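Local coordinates for MutS2 protein (Thermus thermophilus, PDB 2ZQE) that probably cuts DNA through its Smr endonuclease domain and so takes part in suppressing homologous recombination, at residues 36-41 / 49-54. Residues are numbered along the deposited sequence; the frame is centred on the assembly and turned at random.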
ATOM      1  N   LEU A  36       4.148  -0.950   6.303  1.00  7.05           N
ATOM      2  CA  LEU A  36       2.946  -1.639   5.853  1.00  6.87           C
ATOM      3  C   LEU A  36       3.136  -2.084   4.412  1.00  6.44           C
ATOM      4  O   LEU A  36       3.540  -1.292   3.559  1.00  6.33           O
ATOM      5  CB  LEU A  36       1.744  -0.695   5.946  1.00  6.85           C
ATOM      6  CG  LEU A  36       0.417  -1.161   5.355  1.00  6.74           C
ATOM      7  CD1 LEU A  36      -0.133  -2.389   6.064  1.00 10.36           C
ATOM      8  CD2 LEU A  36      -0.564  -0.007   5.396  1.00  8.79           C
ATOM      9  N   ARG A  37       2.840  -3.350   4.143  1.00  5.92           N
ATOM     10  CA  ARG A  37       2.911  -3.868   2.769  1.00  5.90           C
ATOM     11  C   ARG A  37       1.531  -3.906   2.136  1.00  5.85           C
ATOM     12  O   ARG A  37       0.588  -4.413   2.722  1.00  7.15           O
ATOM     13  CB  ARG A  37       3.526  -5.265   2.741  1.00  5.89           C
ATOM     14  CG  ARG A  37       5.030  -5.275   2.980  1.00  8.19           C
ATOM     15  CD  ARG A  37       5.522  -6.693   3.301  1.00  9.98           C
ATOM     16  NE  ARG A  37       5.199  -7.672   2.252  1.00 12.16           N
ATOM     17  CZ  ARG A  37       5.916  -7.900   1.149  1.00 11.21           C
ATOM     18  NH1 ARG A  37       7.021  -7.214   0.891  1.00 12.95           N
ATOM     19  NH2 ARG A  37       5.499  -8.813   0.283  1.00 12.35           N
ATOM     20  N   LEU A  38       1.425  -3.340   0.935  1.00  4.90           N
ATOM     21  CA  LEU A  38       0.184  -3.357   0.178  1.00  5.02           C
ATOM     22  C   LEU A  38       0.326  -4.312  -0.998  1.00  4.82           C
ATOM     23  O   LEU A  38       0.984  -4.015  -1.987  1.00  5.56           O
ATOM     24  CB  LEU A  38      -0.159  -1.933  -0.301  1.00  4.80           C
ATOM     25  CG  LEU A  38      -0.200  -0.893   0.818  1.00  4.74           C
ATOM     26  CD1 LEU A  38      -0.388   0.505   0.204  1.00  5.32           C
ATOM     27  CD2 LEU A  38      -1.301  -1.186   1.827  1.00  6.21           C
ATOM     28  N   LEU A  39      -0.274  -5.489  -0.862  1.00  4.40           N
ATOM     29  CA  LEU A  39      -0.242  -6.488  -1.923  1.00  4.96           C
ATOM     30  C   LEU A  39      -1.395  -6.231  -2.885  1.00  5.69           C
ATOM     31  O   LEU A  39      -2.546  -6.595  -2.604  1.00  5.50           O
ATOM     32  CB  LEU A  39      -0.342  -7.885  -1.292  1.00  4.70           C
ATOM     33  CG  LEU A  39      -0.504  -9.099  -2.209  1.00  5.05           C
ATOM     34  CD1 LEU A  39       0.610  -9.125  -3.242  1.00  6.15           C
ATOM     35  CD2 LEU A  39      -0.545 -10.391  -1.375  1.00  6.10           C
ATOM     36  N   HIS A  40      -1.091  -5.589  -4.015  1.00  5.41           N
ATOM     37  CA  HIS A  40      -2.135  -5.257  -5.005  1.00  5.13           C
ATOM     38  C   HIS A  40      -2.017  -6.041  -6.293  1.00  5.31           C
ATOM     39  O   HIS A  40      -2.914  -6.002  -7.142  1.00  5.18           O
ATOM     40  CB  HIS A  40      -2.120  -3.765  -5.348  1.00  5.07           C
ATOM     41  CG  HIS A  40      -0.746  -3.185  -5.476  1.00  5.10           C
ATOM     42  ND1 HIS A  40       0.116  -3.520  -6.498  1.00  5.91           N
ATOM     43  CD2 HIS A  40      -0.097  -2.272  -4.721  1.00  4.60           C
ATOM     44  CE1 HIS A  40       1.239  -2.837  -6.366  1.00  7.06           C
ATOM     45  NE2 HIS A  40       1.142  -2.082  -5.286  1.00  5.76           N
ATOM     46  N   GLY A  41      -0.885  -6.715  -6.448  1.00  5.82           N
ATOM     47  CA  GLY A  41      -0.624  -7.493  -7.632  1.00  6.14           C
ATOM     48  C   GLY A  41      -0.234  -6.645  -8.820  1.00  7.14           C
ATOM     49  O   GLY A  41      -0.162  -5.410  -8.737  1.00  6.30           O
ATOM     50  N   GLN A  49      -0.842   1.871  -9.814  1.00  5.46           N
ATOM     51  CA  GLN A  49      -0.783   3.286 -10.160  1.00  6.59           C
ATOM     52  C   GLN A  49      -1.656   4.146  -9.263  1.00  6.18           C
ATOM     53  O   GLN A  49      -1.210   5.203  -8.780  1.00  6.30           O
ATOM     54  CB  GLN A  49      -1.151   3.508 -11.624  1.00  7.23           C
ATOM     55  CG  GLN A  49      -0.940   4.958 -12.060  1.00 10.48           C
ATOM     56  CD  GLN A  49      -0.581   5.062 -13.525  1.00 16.42           C
ATOM     57  OE1 GLN A  49      -1.359   4.680 -14.382  1.00 15.83           O
ATOM     58  NE2 GLN A  49       0.609   5.602 -13.817  1.00 21.05           N
ATOM     59  N   ALA A  50      -2.897   3.698  -9.039  1.00  5.52           N
ATOM     60  CA  ALA A  50      -3.843   4.470  -8.237  1.00  5.72           C
ATOM     61  C   ALA A  50      -3.385   4.560  -6.787  1.00  5.42           C
ATOM     62  O   ALA A  50      -3.455   5.619  -6.166  1.00  5.39           O
ATOM     63  CB  ALA A  50      -5.247   3.876  -8.319  1.00  6.01           C
ATOM     64  N   ILE A  51      -2.888   3.442  -6.261  1.00  4.57           N
ATOM     65  CA  ILE A  51      -2.362   3.409  -4.895  1.00  4.09           C
ATOM     66  C   ILE A  51      -1.132   4.323  -4.710  1.00  4.30           C
ATOM     67  O   ILE A  51      -1.065   5.115  -3.748  1.00  4.02           O
ATOM     68  CB  ILE A  51      -2.055   1.971  -4.465  1.00  3.96           C
ATOM     69  CG1 ILE A  51      -3.359   1.203  -4.308  1.00  3.40           C
ATOM     70  CG2 ILE A  51      -1.228   1.964  -3.148  1.00  3.95           C
ATOM     71  CD1 ILE A  51      -3.182  -0.315  -4.243  1.00  4.60           C
ATOM     72  N   ARG A  52      -0.172   4.239  -5.623  1.00  4.99           N
ATOM     73  CA  ARG A  52       1.015   5.088  -5.511  1.00  5.37           C
ATOM     74  C   ARG A  52       0.628   6.566  -5.494  1.00  5.71           C
ATOM     75  O   ARG A  52       1.136   7.328  -4.671  1.00  5.84           O
ATOM     76  CB  ARG A  52       2.011   4.804  -6.633  1.00  5.60           C
ATOM     77  CG  ARG A  52       2.726   3.462  -6.459  1.00  4.95           C
ATOM     78  CD  ARG A  52       3.461   3.014  -7.728  1.00  5.16           C
ATOM     79  NE  ARG A  52       4.571   3.888  -8.121  1.00  6.11           N
ATOM     80  CZ  ARG A  52       5.812   3.821  -7.621  1.00  7.48           C
ATOM     81  NH1 ARG A  52       6.124   2.954  -6.664  1.00  6.26           N
ATOM     82  NH2 ARG A  52       6.752   4.631  -8.090  1.00  7.42           N
ATOM     83  N   GLU A  53      -0.298   6.962  -6.364  1.00  5.84           N
ATOM     84  CA  GLU A  53      -0.716   8.370  -6.387  1.00  6.98           C
ATOM     85  C   GLU A  53      -1.437   8.784  -5.084  1.00  7.00           C
ATOM     86  O   GLU A  53      -1.196   9.871  -4.528  1.00  7.11           O
ATOM     87  CB  GLU A  53      -1.551   8.667  -7.641  1.00  7.96           C
ATOM     88  CG  GLU A  53      -1.895  10.152  -7.800  1.00 10.22           C
ATOM     89  CD  GLU A  53      -0.700  11.080  -8.077  1.00 13.62           C
ATOM     90  OE1 GLU A  53       0.434  10.624  -8.351  1.00 12.09           O
ATOM     91  OE2 GLU A  53      -0.919  12.317  -8.037  1.00 15.76           O
ATOM     92  N   ALA A  54      -2.295   7.900  -4.567  1.00  6.18           N
ATOM     93  CA  ALA A  54      -2.933   8.158  -3.273  1.00  6.26           C
ATOM     94  C   ALA A  54      -1.899   8.343  -2.151  1.00  6.38           C
ATOM     95  O   ALA A  54      -2.031   9.239  -1.284  1.00  6.62           O
ATOM     96  CB  ALA A  54      -3.907   7.044  -2.932  1.00  6.60           C
TER
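Ile-51 reaches from helix 46-57 to the end of strand 35-39 and the first loop residue beyond it, touching two side chains with the methyls of its two branches. CD1 meets His-40 at the base of its ring, 3.7 Å from His-40 CD2, and also packs on His-40 CB; the approach to the ring is oblique. The other branch, Ile-51 CG2, lies 3.8 Å from CD1 of Leu-38. With CG1 anti to its carbonyl carbon (chi1 -69°) and the chain extended beyond it, Ile-51 sends CD1 to the imidazole and leaves CG2 for the leucine.

The imidazole is held through both nitrogens. His-40 ND1 donates to Gly-41 O at 2.9 Å, almost straight (171°), in the ring plane and on a carbonyl lone pair, while NE2 is hydrogen-bonded to Thr-77 OG1. These two bonds should fix the ring's rotation against the apolar methyl. Leu-47 and Arg-48 of the same helix also touch His-40.

Outward, Leu-38 rests on Leu-55 and Val-79, and Ile-51 on Leu-9. This buried contact packs helix 46-57 back on the strand just before it, a strand-turn-helix unit of the Smr domain; in the mixed beta-sheet, strand 35-39 runs between parallel strand 6-8 and antiparallel strand 76-81, while Ala-50 and Ala-54 touch helix 14-30.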